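Local coordinates for protein galactitol-1-phosphate 5-dehydrogenase (Escherichia coli, PDB 4UEJ) that oxidises galactitol 1-phosphate to D-tagatose 6-phosphate with NAD(+), as a zinc-dependent dehydrogenase carrying two zinc ions per subunit, at residues 18-22 / 119-123; 22-28 / 67-72; 28-34 / 61-67; 142-148 / 171-175. All blocks are in the same frame, centred on the assembly; numbering follows the deposited sequence. Where two conformers were deposited one is given.

Contact 1 (18-22 / 119-123)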
loop_
_atom_site.group_PDB
_atom_site.type_symbol
_atom_site.label_atom_id
_atom_site.label_comp_id
_atom_site.label_asym_id
_atom_site.label_seq_id
_atom_site.Cartn_x
_atom_site.Cartn_y
_atom_site.Cartn_z
ATOM N N VAL A 18 -11.550 16.882 -41.965
ATOM C CA VAL A 18 -10.544 17.849 -42.372
ATOM C C VAL A 18 -9.303 17.740 -41.480
ATOM O O VAL A 18 -9.400 17.403 -40.292
ATOM C CB VAL A 18 -11.116 19.299 -42.341
ATOM C CG1 VAL A 18 -11.359 19.761 -40.911
ATOM C CG2 VAL A 18 -10.200 20.267 -43.076
ATOM N N ILE A 19 -8.133 17.984 -42.068
ATOM C CA ILE A 19 -6.899 18.102 -41.298
ATOM C C ILE A 19 -7.066 19.206 -40.268
ATOM O O ILE A 19 -7.484 20.312 -40.615
ATOM C CB ILE A 19 -5.690 18.442 -42.186
ATOM C CG1 ILE A 19 -5.712 17.628 -43.479
ATOM C CG2 ILE A 19 -4.392 18.237 -41.428
ATOM C CD1 ILE A 19 -5.264 16.227 -43.315
ATOM N N PRO A 20 -6.749 18.917 -38.996
ATOM C CA PRO A 20 -6.846 19.965 -37.976
ATOM C C PRO A 20 -5.796 21.052 -38.179
ATOM O O PRO A 20 -4.687 20.755 -38.625
ATOM C CB PRO A 20 -6.610 19.210 -36.666
ATOM C CG PRO A 20 -5.852 17.977 -37.064
ATOM C CD PRO A 20 -6.382 17.611 -38.419
ATOM N N GLU A 21 -6.146 22.294 -37.862
ATOM C CA GLU A 21 -5.218 23.402 -38.032
ATOM C C GLU A 21 -4.619 23.817 -36.697
ATOM O O GLU A 21 -5.210 23.598 -35.643
ATOM C CB GLU A 21 -5.915 24.591 -38.693
ATOM C CG GLU A 21 -6.432 24.306 -40.102
ATOM C CD GLU A 21 -5.324 23.971 -41.093
ATOM O OE1 GLU A 21 -4.192 24.473 -40.928
ATOM O OE2 GLU A 21 -5.586 23.201 -42.041
ATOM N N ILE A 22 -3.425 24.392 -36.752
ATOM C CA ILE A 22 -2.799 24.960 -35.569
ATOM C C ILE A 22 -3.549 26.229 -35.206
ATOM O O ILE A 22 -3.732 27.105 -36.052
ATOM C CB ILE A 22 -1.311 25.263 -35.807
ATOM C CG1 ILE A 22 -0.534 23.954 -35.973
ATOM C CG2 ILE A 22 -0.739 26.091 -34.667
ATOM C CD1 ILE A 22 0.915 24.151 -36.335
ATOM N N GLU A 119 -4.584 10.377 -39.152
ATOM C CA GLU A 119 -3.429 10.706 -39.980
ATOM C C GLU A 119 -2.659 11.901 -39.443
ATOM O O GLU A 119 -1.431 11.949 -39.529
ATOM C CB GLU A 119 -3.852 10.988 -41.417
ATOM C CG GLU A 119 -4.321 9.784 -42.170
ATOM C CD GLU A 119 -4.650 10.127 -43.603
ATOM O OE1 GLU A 119 -3.706 10.370 -44.386
ATOM O OE2 GLU A 119 -5.852 10.178 -43.938
ATOM N N TYR A 120 -3.391 12.869 -38.902
ATOM C CA TYR A 120 -2.787 14.053 -38.311
ATOM C C TYR A 120 -3.450 14.403 -36.994
ATOM O O TYR A 120 -4.625 14.108 -36.779
ATOM C CB TYR A 120 -2.896 15.262 -39.243
ATOM C CG TYR A 120 -2.196 15.111 -40.569
ATOM C CD1 TYR A 120 -2.827 14.487 -41.636
ATOM C CD2 TYR A 120 -0.918 15.623 -40.770
ATOM C CE1 TYR A 120 -2.200 14.357 -42.863
ATOM C CE2 TYR A 120 -0.282 15.497 -42.008
ATOM C CZ TYR A 120 -0.931 14.863 -43.046
ATOM O OH TYR A 120 -0.318 14.727 -44.278
ATOM N N ILE A 121 -2.692 15.040 -36.116
ATOM C CA ILE A 121 -3.272 15.563 -34.891
ATOM C C ILE A 121 -2.595 16.879 -34.506
ATOM O O ILE A 121 -1.416 17.082 -34.782
ATOM C CB ILE A 121 -3.161 14.527 -33.746
ATOM C CG1 ILE A 121 -4.003 14.962 -32.541
ATOM C CG2 ILE A 121 -1.684 14.267 -33.380
ATOM C CD1 ILE A 121 -4.037 13.939 -31.406
ATOM N N VAL A 122 -3.353 17.790 -33.906
ATOM C CA VAL A 122 -2.771 19.000 -33.358
ATOM C C VAL A 122 -2.740 18.885 -31.832
ATOM O O VAL A 122 -3.736 18.528 -31.217
ATOM C CB VAL A 122 -3.560 20.250 -33.789
ATOM C CG1 VAL A 122 -3.118 21.463 -32.995
ATOM C CG2 VAL A 122 -3.377 20.489 -35.288
ATOM N N VAL A 123 -1.579 19.148 -31.240
ATOM C CA VAL A 123 -1.395 19.061 -29.789
ATOM C C VAL A 123 -0.486 20.187 -29.301
ATOM O O VAL A 123 0.123 20.888 -30.107
ATOM C CB VAL A 123 -0.776 17.708 -29.352
ATOM C CG1 VAL A 123 -1.624 16.532 -29.828
ATOM C CG2 VAL A 123 0.648 17.576 -29.867
#

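Contact 2 (22-28 / 67-72)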
loop_
_atom_site.group_PDB
_atom_site.type_symbol
_atom_site.label_atom_id
_atom_site.label_comp_id
_atom_site.label_asym_id
_atom_site.label_seq_id
_atom_site.Cartn_x
_atom_site.Cartn_y
_atom_site.Cartn_z
ATOM N N ILE A 22 -3.425 24.392 -36.752
ATOM C CA ILE A 22 -2.799 24.960 -35.569
ATOM C C ILE A 22 -3.549 26.229 -35.206
ATOM O O ILE A 22 -3.732 27.105 -36.052
ATOM C CB ILE A 22 -1.311 25.263 -35.807
ATOM C CG1 ILE A 22 -0.534 23.954 -35.973
ATOM C CG2 ILE A 22 -0.739 26.091 -34.667
ATOM C CD1 ILE A 22 0.915 24.151 -36.335
ATOM N N LYS A 23 -3.997 26.324 -33.958
ATOM C CA LYS A 23 -4.817 27.460 -33.540
ATOM C C LYS A 23 -4.143 28.354 -32.501
ATOM O O LYS A 23 -4.605 29.473 -32.242
ATOM C CB LYS A 23 -6.161 26.961 -33.004
ATOM C CG LYS A 23 -7.101 26.503 -34.111
ATOM C CD LYS A 23 -8.388 25.926 -33.558
ATOM C CE LYS A 23 -9.359 25.603 -34.681
ATOM N NZ LYS A 23 -10.637 25.043 -34.160
ATOM N N HIS A 24 -3.043 27.869 -31.935
ATOM C CA HIS A 24 -2.323 28.589 -30.891
ATOM C C HIS A 24 -0.816 28.524 -31.085
ATOM O O HIS A 24 -0.289 27.550 -31.637
ATOM C CB HIS A 24 -2.682 28.030 -29.513
ATOM C CG HIS A 24 -4.121 28.218 -29.153
ATOM N ND1 HIS A 24 -5.073 27.244 -29.358
ATOM C CD2 HIS A 24 -4.773 29.275 -28.614
ATOM C CE1 HIS A 24 -6.250 27.693 -28.958
ATOM N NE2 HIS A 24 -6.095 28.922 -28.504
ATOM N N GLN A 25 -0.119 29.541 -30.594
ATOM C CA GLN A 25 1.301 29.687 -30.884
ATOM C C GLN A 25 2.130 28.546 -30.310
ATOM O O GLN A 25 3.231 28.284 -30.786
ATOM C CB GLN A 25 1.821 31.024 -30.352
ATOM C CG GLN A 25 1.837 31.134 -28.840
ATOM C CD GLN A 25 2.431 32.449 -28.372
ATOM O OE1 GLN A 25 2.968 33.213 -29.171
ATOM N NE2 GLN A 25 2.342 32.716 -27.075
ATOM N N ASP A 26 1.594 27.866 -29.298
ATOM C CA ASP A 26 2.336 26.812 -28.620
ATOM C C ASP A 26 1.895 25.410 -29.041
ATOM O O ASP A 26 2.182 24.428 -28.351
ATOM C CB ASP A 26 2.223 26.980 -27.093
ATOM C CG ASP A 26 0.803 26.766 -26.565
ATOM O OD1 ASP A 26 -0.171 26.854 -27.343
ATOM O OD2 ASP A 26 0.662 26.520 -25.348
ATOM N N GLU A 27 1.220 25.313 -30.180
ATOM C CA GLU A 27 0.813 24.008 -30.692
ATOM C C GLU A 27 1.705 23.515 -31.825
ATOM O O GLU A 27 2.416 24.292 -32.456
ATOM C CB GLU A 27 -0.639 24.050 -31.172
ATOM C CG GLU A 27 -1.631 24.181 -30.055
ATOM C CD GLU A 27 -3.059 24.274 -30.549
ATOM O OE1 GLU A 27 -3.276 24.692 -31.709
ATOM O OE2 GLU A 27 -3.967 23.912 -29.780
ATOM N N VAL A 28 1.666 22.207 -32.064
ATOM C CA VAL A 28 2.304 21.610 -33.233
ATOM C C VAL A 28 1.324 20.665 -33.909
ATOM O O VAL A 28 0.363 20.212 -33.287
ATOM C CB VAL A 28 3.576 20.815 -32.866
ATOM C CG1 VAL A 28 4.585 21.702 -32.159
ATOM C CG2 VAL A 28 3.212 19.627 -31.990
ATOM N N ALA A 67 3.950 20.716 -38.875
ATOM C CA ALA A 67 3.938 22.171 -38.767
ATOM C C ALA A 67 4.027 22.579 -37.295
ATOM O O ALA A 67 3.691 21.789 -36.408
ATOM C CB ALA A 67 2.685 22.746 -39.404
ATOM N N VAL A 68 4.485 23.802 -37.036
ATOM C CA VAL A 68 4.562 24.298 -35.664
ATOM C C VAL A 68 3.950 25.688 -35.519
ATOM O O VAL A 68 3.924 26.469 -36.464
ATOM C CB VAL A 68 6.023 24.350 -35.144
ATOM C CG1 VAL A 68 6.646 22.970 -35.156
ATOM C CG2 VAL A 68 6.862 25.325 -35.957
ATOM N N GLY A 69 3.457 25.980 -34.319
ATOM C CA GLY A 69 2.963 27.301 -33.998
ATOM C C GLY A 69 4.106 28.295 -33.956
ATOM O O GLY A 69 5.271 27.918 -33.836
ATOM N N SER A 70 3.766 29.572 -34.030
ATOM C CA SER A 70 4.761 30.632 -34.133
ATOM C C SER A 70 5.586 30.791 -32.854
ATOM O O SER A 70 6.643 31.423 -32.864
ATOM C CB SER A 70 4.069 31.948 -34.486
ATOM O OG SER A 70 3.016 32.214 -33.576
ATOM N N GLY A 71 5.103 30.218 -31.757
ATOM C CA GLY A 71 5.811 30.296 -30.494
ATOM C C GLY A 71 6.709 29.102 -30.237
ATOM O O GLY A 71 7.367 29.029 -29.198
ATOM N N VAL A 72 6.734 28.159 -31.176
ATOM C CA VAL A 72 7.549 26.953 -31.026
ATOM C C VAL A 72 8.895 27.127 -31.723
ATOM O O VAL A 72 8.963 27.235 -32.952
ATOM C CB VAL A 72 6.836 25.705 -31.592
ATOM C CG1 VAL A 72 7.758 24.484 -31.520
ATOM C CG2 VAL A 72 5.542 25.436 -30.833
HETATM O O HOH W 1 4.077 33.401 -31.538
#

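Contact 3 (28-34 / 61-67)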
loop_
_atom_site.group_PDB
_atom_site.type_symbol
_atom_site.label_atom_id
_atom_site.label_comp_id
_atom_site.label_asym_id
_atom_site.label_seq_id
_atom_site.Cartn_x
_atom_site.Cartn_y
_atom_site.Cartn_z
ATOM N N VAL A 28 1.666 22.207 -32.064
ATOM C CA VAL A 28 2.304 21.610 -33.233
ATOM C C VAL A 28 1.324 20.665 -33.909
ATOM O O VAL A 28 0.363 20.212 -33.287
ATOM C CB VAL A 28 3.576 20.815 -32.866
ATOM C CG1 VAL A 28 4.585 21.702 -32.159
ATOM C CG2 VAL A 28 3.212 19.627 -31.990
ATOM N N ARG A 29 1.564 20.358 -35.178
ATOM C CA ARG A 29 0.788 19.316 -35.833
ATOM C C ARG A 29 1.693 18.140 -36.132
ATOM O O ARG A 29 2.806 18.307 -36.626
ATOM C CB ARG A 29 0.128 19.809 -37.130
ATOM C CG ARG A 29 -0.744 18.744 -37.779
ATOM C CD ARG A 29 -1.716 19.308 -38.813
ATOM N NE ARG A 29 -1.035 20.017 -39.888
ATOM C CZ ARG A 29 -1.253 21.290 -40.193
ATOM N NH1 ARG A 29 -2.139 21.994 -39.503
ATOM N NH2 ARG A 29 -0.586 21.858 -41.192
ATOM N N VAL A 30 1.205 16.952 -35.821
ATOM C CA VAL A 30 1.975 15.741 -36.052
ATOM C C VAL A 30 1.352 14.878 -37.140
ATOM O O VAL A 30 0.169 14.566 -37.097
ATOM C CB VAL A 30 2.097 14.903 -34.765
ATOM C CG1 VAL A 30 2.952 13.678 -35.016
ATOM C CG2 VAL A 30 2.677 15.747 -33.636
ATOM N N LYS A 31 2.158 14.479 -38.115
ATOM C CA LYS A 31 1.728 13.471 -39.061
ATOM C C LYS A 31 2.055 12.116 -38.451
ATOM O O LYS A 31 3.223 11.786 -38.243
ATOM C CB LYS A 31 2.415 13.656 -40.410
ATOM C CG LYS A 31 1.983 12.656 -41.450
ATOM C CD LYS A 31 2.679 12.936 -42.782
ATOM C CE LYS A 31 2.622 11.732 -43.706
ATOM N NZ LYS A 31 3.307 12.004 -45.007
ATOM N N ILE A 32 1.020 11.348 -38.133
ATOM C CA ILE A 32 1.185 10.140 -37.335
ATOM C C ILE A 32 1.715 8.962 -38.159
ATOM O O ILE A 32 1.191 8.644 -39.233
ATOM C CB ILE A 32 -0.144 9.775 -36.651
ATOM C CG1 ILE A 32 -0.516 10.887 -35.668
ATOM C CG2 ILE A 32 -0.041 8.450 -35.925
ATOM C CD1 ILE A 32 -1.858 10.724 -35.015
ATOM N N ALA A 33 2.772 8.330 -37.647
ATOM C CA ALA A 33 3.461 7.248 -38.358
ATOM C C ALA A 33 3.122 5.874 -37.798
ATOM O O ALA A 33 3.063 4.890 -38.533
ATOM C CB ALA A 33 4.967 7.463 -38.311
ATOM N N SER A 34 2.904 5.816 -36.489
ATOM C CA SER A 34 2.693 4.552 -35.796
ATOM C C SER A 34 1.916 4.824 -34.521
ATOM O O SER A 34 2.287 5.700 -33.747
ATOM C CB SER A 34 4.023 3.884 -35.473
ATOM O OG SER A 34 3.836 2.658 -34.778
ATOM N N PHE A 61 1.619 6.866 -29.584
ATOM C CA PHE A 61 1.947 7.054 -30.982
ATOM C C PHE A 61 3.150 7.938 -31.243
ATOM O O PHE A 61 3.610 8.672 -30.373
ATOM C CB PHE A 61 0.729 7.596 -31.760
ATOM C CG PHE A 61 0.235 8.960 -31.327
ATOM C CD1 PHE A 61 -0.754 9.079 -30.366
ATOM C CD2 PHE A 61 0.690 10.111 -31.955
ATOM C CE1 PHE A 61 -1.246 10.332 -29.997
ATOM C CE2 PHE A 61 0.202 11.375 -31.591
ATOM C CZ PHE A 61 -0.775 11.482 -30.637
ATOM N N SER A 62 3.666 7.820 -32.463
ATOM C CA SER A 62 4.782 8.628 -32.920
ATOM C C SER A 62 4.520 9.127 -34.326
ATOM O O SER A 62 3.615 8.654 -35.009
ATOM C CB SER A 62 6.083 7.822 -32.894
ATOM O OG SER A 62 5.962 6.680 -33.723
ATOM N N GLY A 63 5.331 10.074 -34.759
ATOM C CA GLY A 63 5.186 10.616 -36.094
ATOM C C GLY A 63 6.160 11.749 -36.286
ATOM O O GLY A 63 7.113 11.901 -35.520
ATOM N N TYR A 64 5.927 12.539 -37.329
ATOM C CA TYR A 64 6.809 13.643 -37.650
ATOM C C TYR A 64 6.074 14.959 -37.527
ATOM O O TYR A 64 4.891 15.051 -37.867
ATOM C CB TYR A 64 7.374 13.488 -39.059
ATOM C CG TYR A 64 8.215 12.249 -39.220
ATOM C CD1 TYR A 64 9.565 12.257 -38.893
ATOM C CD2 TYR A 64 7.659 11.070 -39.692
ATOM C CE1 TYR A 64 10.341 11.122 -39.037
ATOM C CE2 TYR A 64 8.429 9.929 -39.840
ATOM C CZ TYR A 64 9.767 9.963 -39.507
ATOM O OH TYR A 64 10.531 8.832 -39.648
ATOM N N ILE A 65 6.777 15.974 -37.042
ATOM C CA ILE A 65 6.209 17.310 -36.995
ATOM C C ILE A 65 5.891 17.775 -38.417
ATOM O O ILE A 65 6.765 17.800 -39.290
ATOM C CB ILE A 65 7.154 18.318 -36.316
ATOM C CG1 ILE A 65 7.413 17.922 -34.858
ATOM C CG2 ILE A 65 6.571 19.729 -36.412
ATOM C CD1 ILE A 65 6.171 17.850 -34.003
ATOM N N ASP A 66 4.626 18.112 -38.640
ATOM C CA ASP A 66 4.152 18.564 -39.942
ATOM C C ASP A 66 4.197 20.081 -40.017
ATOM O O ASP A 66 4.447 20.660 -41.079
ATOM C CB ASP A 66 2.727 18.063 -40.195
ATOM C CG ASP A 66 2.168 18.544 -41.512
ATOM O OD1 ASP A 66 2.634 18.063 -42.567
ATOM O OD2 ASP A 66 1.261 19.401 -41.493
ATOM N N ALA A 67 3.950 20.716 -38.875
ATOM C CA ALA A 67 3.938 22.171 -38.767
ATOM C C ALA A 67 4.027 22.579 -37.295
ATOM O O ALA A 67 3.691 21.789 -36.408
ATOM C CB ALA A 67 2.685 22.746 -39.404
#

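Contact 4 (142-148 / 171-175)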
loop_
_atom_site.group_PDB
_atom_site.type_symbol
_atom_site.label_atom_id
_atom_site.label_comp_id
_atom_site.label_asym_id
_atom_site.label_seq_id
_atom_site.Cartn_x
_atom_site.Cartn_y
_atom_site.Cartn_z
ATOM N N PHE A 142 6.113 3.137 -28.704
ATOM C CA PHE A 142 6.224 2.292 -27.518
ATOM C C PHE A 142 6.766 3.042 -26.324
ATOM O O PHE A 142 6.792 2.501 -25.216
ATOM C CB PHE A 142 7.107 1.071 -27.800
ATOM C CG PHE A 142 6.416 0.009 -28.600
ATOM C CD1 PHE A 142 6.415 0.060 -29.979
ATOM C CD2 PHE A 142 5.740 -1.024 -27.968
ATOM C CE1 PHE A 142 5.775 -0.920 -30.726
ATOM C CE2 PHE A 142 5.097 -2.004 -28.709
ATOM C CZ PHE A 142 5.113 -1.947 -30.093
ATOM N N ILE A 143 7.186 4.288 -26.534
ATOM C CA ILE A 143 7.778 5.036 -25.427
ATOM C C ILE A 143 6.796 5.248 -24.284
ATOM O O ILE A 143 7.146 5.029 -23.125
ATOM C CB ILE A 143 8.313 6.385 -25.894
ATOM C CG1 ILE A 143 9.493 6.152 -26.831
ATOM C CG2 ILE A 143 8.750 7.240 -24.705
ATOM C CD1 ILE A 143 10.250 7.407 -27.120
ATOM N N GLU A 144 5.574 5.666 -24.605
ATOM C CA GLU A 144 4.566 5.882 -23.587
ATOM C C GLU A 144 4.284 4.594 -22.770
ATOM O O GLU A 144 4.338 4.635 -21.529
ATOM C CB GLU A 144 3.299 6.459 -24.234
ATOM C CG GLU A 144 2.360 7.163 -23.272
ATOM C CD GLU A 144 1.408 6.225 -22.588
ATOM O OE1 GLU A 144 1.376 5.035 -22.961
ATOM O OE2 GLU A 144 0.702 6.673 -21.656
ATOM N N PRO A 145 4.036 3.445 -23.438
ATOM C CA PRO A 145 3.818 2.259 -22.596
ATOM C C PRO A 145 5.066 1.792 -21.818
ATOM O O PRO A 145 4.899 1.243 -20.712
ATOM C CB PRO A 145 3.340 1.189 -23.605
ATOM C CG PRO A 145 3.677 1.720 -24.951
ATOM C CD PRO A 145 3.596 3.214 -24.827
ATOM N N ILE A 146 6.271 2.043 -22.328
ATOM C CA ILE A 146 7.482 1.765 -21.548
ATOM C C ILE A 146 7.472 2.573 -20.258
ATOM O O ILE A 146 7.757 2.057 -19.176
ATOM C CB ILE A 146 8.745 2.090 -22.331
ATOM C CG1 ILE A 146 8.897 1.089 -23.474
ATOM C CG2 ILE A 146 9.993 1.979 -21.437
ATOM C CD1 ILE A 146 9.893 1.544 -24.477
ATOM N N THR A 147 7.120 3.847 -20.373
ATOM C CA THR A 147 7.196 4.703 -19.195
ATOM C C THR A 147 6.204 4.321 -18.111
ATOM O O THR A 147 6.396 4.713 -16.978
ATOM C CB THR A 147 6.984 6.199 -19.521
ATOM O OG1 THR A 147 5.661 6.416 -20.033
ATOM C CG2 THR A 147 8.057 6.683 -20.518
ATOM N N VAL A 148 5.150 3.584 -18.449
ATOM C CA VAL A 148 4.212 3.118 -17.429
ATOM C C VAL A 148 4.950 2.278 -16.375
ATOM O O VAL A 148 4.869 2.546 -15.159
ATOM C CB VAL A 148 3.073 2.304 -18.041
ATOM C CG1 VAL A 148 2.203 1.711 -16.960
ATOM C CG2 VAL A 148 2.237 3.190 -18.967
ATOM N N THR A 171 1.290 -6.065 -23.031
ATOM C CA THR A 171 2.436 -5.286 -23.484
ATOM C C THR A 171 3.148 -4.536 -22.357
ATOM O O THR A 171 4.368 -4.538 -22.275
ATOM C CB THR A 171 2.039 -4.291 -24.565
ATOM O OG1 THR A 171 1.436 -5.013 -25.643
ATOM C CG2 THR A 171 3.271 -3.564 -25.078
ATOM N N ILE A 172 2.376 -3.882 -21.489
ATOM C CA ILE A 172 2.961 -3.153 -20.378
ATOM C C ILE A 172 3.829 -4.069 -19.524
ATOM O O ILE A 172 4.965 -3.737 -19.198
ATOM C CB ILE A 172 1.878 -2.513 -19.489
ATOM C CG1 ILE A 172 1.061 -1.505 -20.295
ATOM C CG2 ILE A 172 2.513 -1.829 -18.282
ATOM C CD1 ILE A 172 1.894 -0.383 -20.833
ATOM N N GLY A 173 3.287 -5.227 -19.182
ATOM C CA GLY A 173 4.028 -6.214 -18.403
ATOM C C GLY A 173 5.287 -6.739 -19.074
ATOM O O GLY A 173 6.336 -6.869 -18.440
ATOM N N LEU A 174 5.196 -7.067 -20.361
ATOM C CA LEU A 174 6.364 -7.565 -21.056
ATOM C C LEU A 174 7.436 -6.492 -21.146
ATOM O O LEU A 174 8.615 -6.792 -21.034
ATOM C CB LEU A 174 5.991 -8.060 -22.453
ATOM C CG LEU A 174 5.125 -9.317 -22.443
ATOM C CD1 LEU A 174 4.581 -9.639 -23.843
ATOM C CD2 LEU A 174 5.948 -10.489 -21.905
ATOM N N LEU A 175 7.032 -5.239 -21.363
ATOM C CA LEU A 175 8.007 -4.141 -21.385
ATOM C C LEU A 175 8.670 -3.993 -20.017
ATOM O O LEU A 175 9.882 -3.786 -19.920
ATOM C CB LEU A 175 7.348 -2.826 -21.804
ATOM C CG LEU A 175 6.972 -2.774 -23.302
ATOM C CD1 LEU A 175 6.002 -1.607 -23.547
ATOM C CD2 LEU A 175 8.191 -2.626 -24.158
HETATM O O HOH W 2 5.810 -0.848 -19.123
#

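Contact 1 (18-22 / 119-123)
Ile-19 and Tyr-120 meet where an irregular loop, residues 18-22, runs over strand 120-124 in the GroES-like domain of this zinc-containing alcohol dehydrogenase. The loop makes no backbone pairing with the strand, although the two run in roughly the same direction, 25° apart. Side chains do most of the joining. Ile-19 has CG2 anti to its backbone N and CG1 anti to its carbonyl carbon (chi1 -42°), which brings both branches to the tyrosine: CD1 reaches CD1 of Tyr-120 at 3.4 Å, while CG2 settles by CG of the same ring at 3.9 Å. The methyl CD1 meets the ring obliquely. Shortening Ile-19 to an alanine would probably open a gap beside CD1 and CE1 of Tyr-120 and let the ring turn more easily. Next along, Pro-20 slides past Val-122 in the opposite sense, its CG also resting 4.1 Å from CA of Ile-121. Arg-29, on neighbouring strand 27-36, also holds the loop, through a hydrogen bond from NH1 to Pro-20 O. Val-122 places CG1 anti to its backbone N (chi1 169°), and this brings CG2 closest to the loop: it lies 3.7 Å from CB of Pro-20 and 3.6 Å from Glu-21 O.

Contact 2 (22-28 / 67-72)
Gln-25 and Glu-27 offer their carbonyls to Gly-71 and Gly-69 at the edge of the GroES-like domain, where antiparallel strands 27-36 and 60-68 meet two type I beta turns, His-24 to Glu-27 and Gly-69 to Val-72. Two backbone hydrogen bonds join the turns. Gly-69 N donates to Glu-27 O at 2.7 Å, nearly along the C=O axis, whereas Gly-71 N reaches Gln-25 O at 2.9 Å from 29° off the carbonyl plane. Glycine suits position 69, since a side chain there would run into the carbonyls of His-24 and Gln-25.

The apolar contacts lie to two sides. Ile-22 lays CD1 against the backbone of Ala-67 and Val-68, 3.5 Å from C of Val-68 and 3.8 Å from CB of Ala-67. Val-28 and Val-68 form a non-hydrogen-bonded pair, and CG1 of Val-28 also meets Val-72 CG2, the two side chains crossing at about a right angle.

The Glu-27 carboxylate ties back to the chain before the turn: OE1 accepts the backbone N of Lys-23 at 2.9 Å, while OE2 forms a salt bridge with Lys-124. On the solvent side, with the rest of the Gln-25 chain extended beyond CG, one water lies 2.6 Å from both Gln-25 OE1, to which it donates, and Ser-70 OG.

Contact 3 (28-34 / 61-67)
Two classic beta bulges interrupt one short antiparallel pairing: Asp-66 and Ala-67 both face Arg-29, and Ala-33 and Ser-34 both face Ser-62. In the second, Ser-62 O takes two donors, Ala-33 N in the carbonyl plane on a lone pair and Ser-34 N from above that plane, at 2.8 and 3.3 Å. Between the bulges, Lys-31 and Tyr-64 exchange a regular pair of backbone bonds. Gly-63 lets the chains close to 3.1 Å between its CA and Lys-31 O, where a side chain would clash.

The first bulge brings Asp-66 alongside Arg-29, both side chains pointing the same way. Arg-29 bends at chi3 (58°), which carries its guanidinium back over Ala-67, whose CB lies over one face. NE and NH2 both grip OD2 of Asp-66, at 2.9 and 3.1 Å, in the guanidinium plane; the carboxylate is turned 47° from it. A leucine in place of Arg-29 would probably leave the Asp-66 carboxylate without its charged mate and the carbonyl of Pro-20 without its NH1 donor.

On the inner side, Ile-65 CD1 touches both CG2 of Val-28 and CG2 of Val-30, and Ile-32 puts CD1 over a face of the Phe-61 ring, 4.0 Å from CD2. The GroES-like barrel sheet thus has an apolar inner lining, while outside a single carboxylate oxygen, doubly held, probably limits the rotation of both charged groups.

Contact 4 (142-148 / 171-175)
Ile-172 and Leu-175, one turn apart on helix 171-182, pack against the start of helix 143-155: they share Pro-145, while Val-148 goes with Ile-172 and Ile-146 with Leu-175. The short axes pass 8.5 Å apart at a crossing angle of -69°, and the side chains repeat that steep crossing, each of the latter two pairs meeting at about a right angle. In the conformer described, Ile-172 turns CG1 anti to its carbonyl carbon (chi1 -62°) and bends again at chi2 (-61°), which brings CD1 to 3.5 Å from CB of Pro-145, while CG2 meets CG1 of Val-148 at 3.8 Å. Leu-175 divides its two methyls, CD1 lying 3.9 Å from CB of Pro-145 and CD2 3.8 Å from CG1 of Ile-146. Phe-142 flanks the group with its ring edge, near whose plane lie CG2 of Thr-171 and CD1 of Leu-175. A water lies within hydrogen-bonding distance of both helices, 2.8 Å from Pro-145 O and 3.0 Å from Ile-172 O. Glu-144, probably a catalytic-zinc ligand as in relatives, sits on the first helix, and Gly-173 on the second belongs to a GxGxxG pattern consistent with the Rossmann-type nucleotide-binding fold. The contact thus joins the helix carrying this probable ligand to the probable NAD-binding helix of a zinc-containing alcohol dehydrogenase.

From the N terminus, the chain leaves strand 11-16 and enters the loop 18-22, which contact 1 ties to strand 120-124. Within this wide loop lies contact 2, joining 22-28 to 67-72, and within that contact 3, joining 28-34 to 61-67, so the three nest without crossing. Contacts 2 and 3 extend along the same two strands and share Val-28 and Ala-67; contacts 1 and 2 share Ile-22. Strand 120-124 then returns to strand 27-36 on its other edge, Val-123 O probably bonding to Val-28 N. Contact 4 follows in series, closing a separate loop that runs through strand 163-167 and tying helix 143-155 to helix 171-182 of the probable Rossmann-type part.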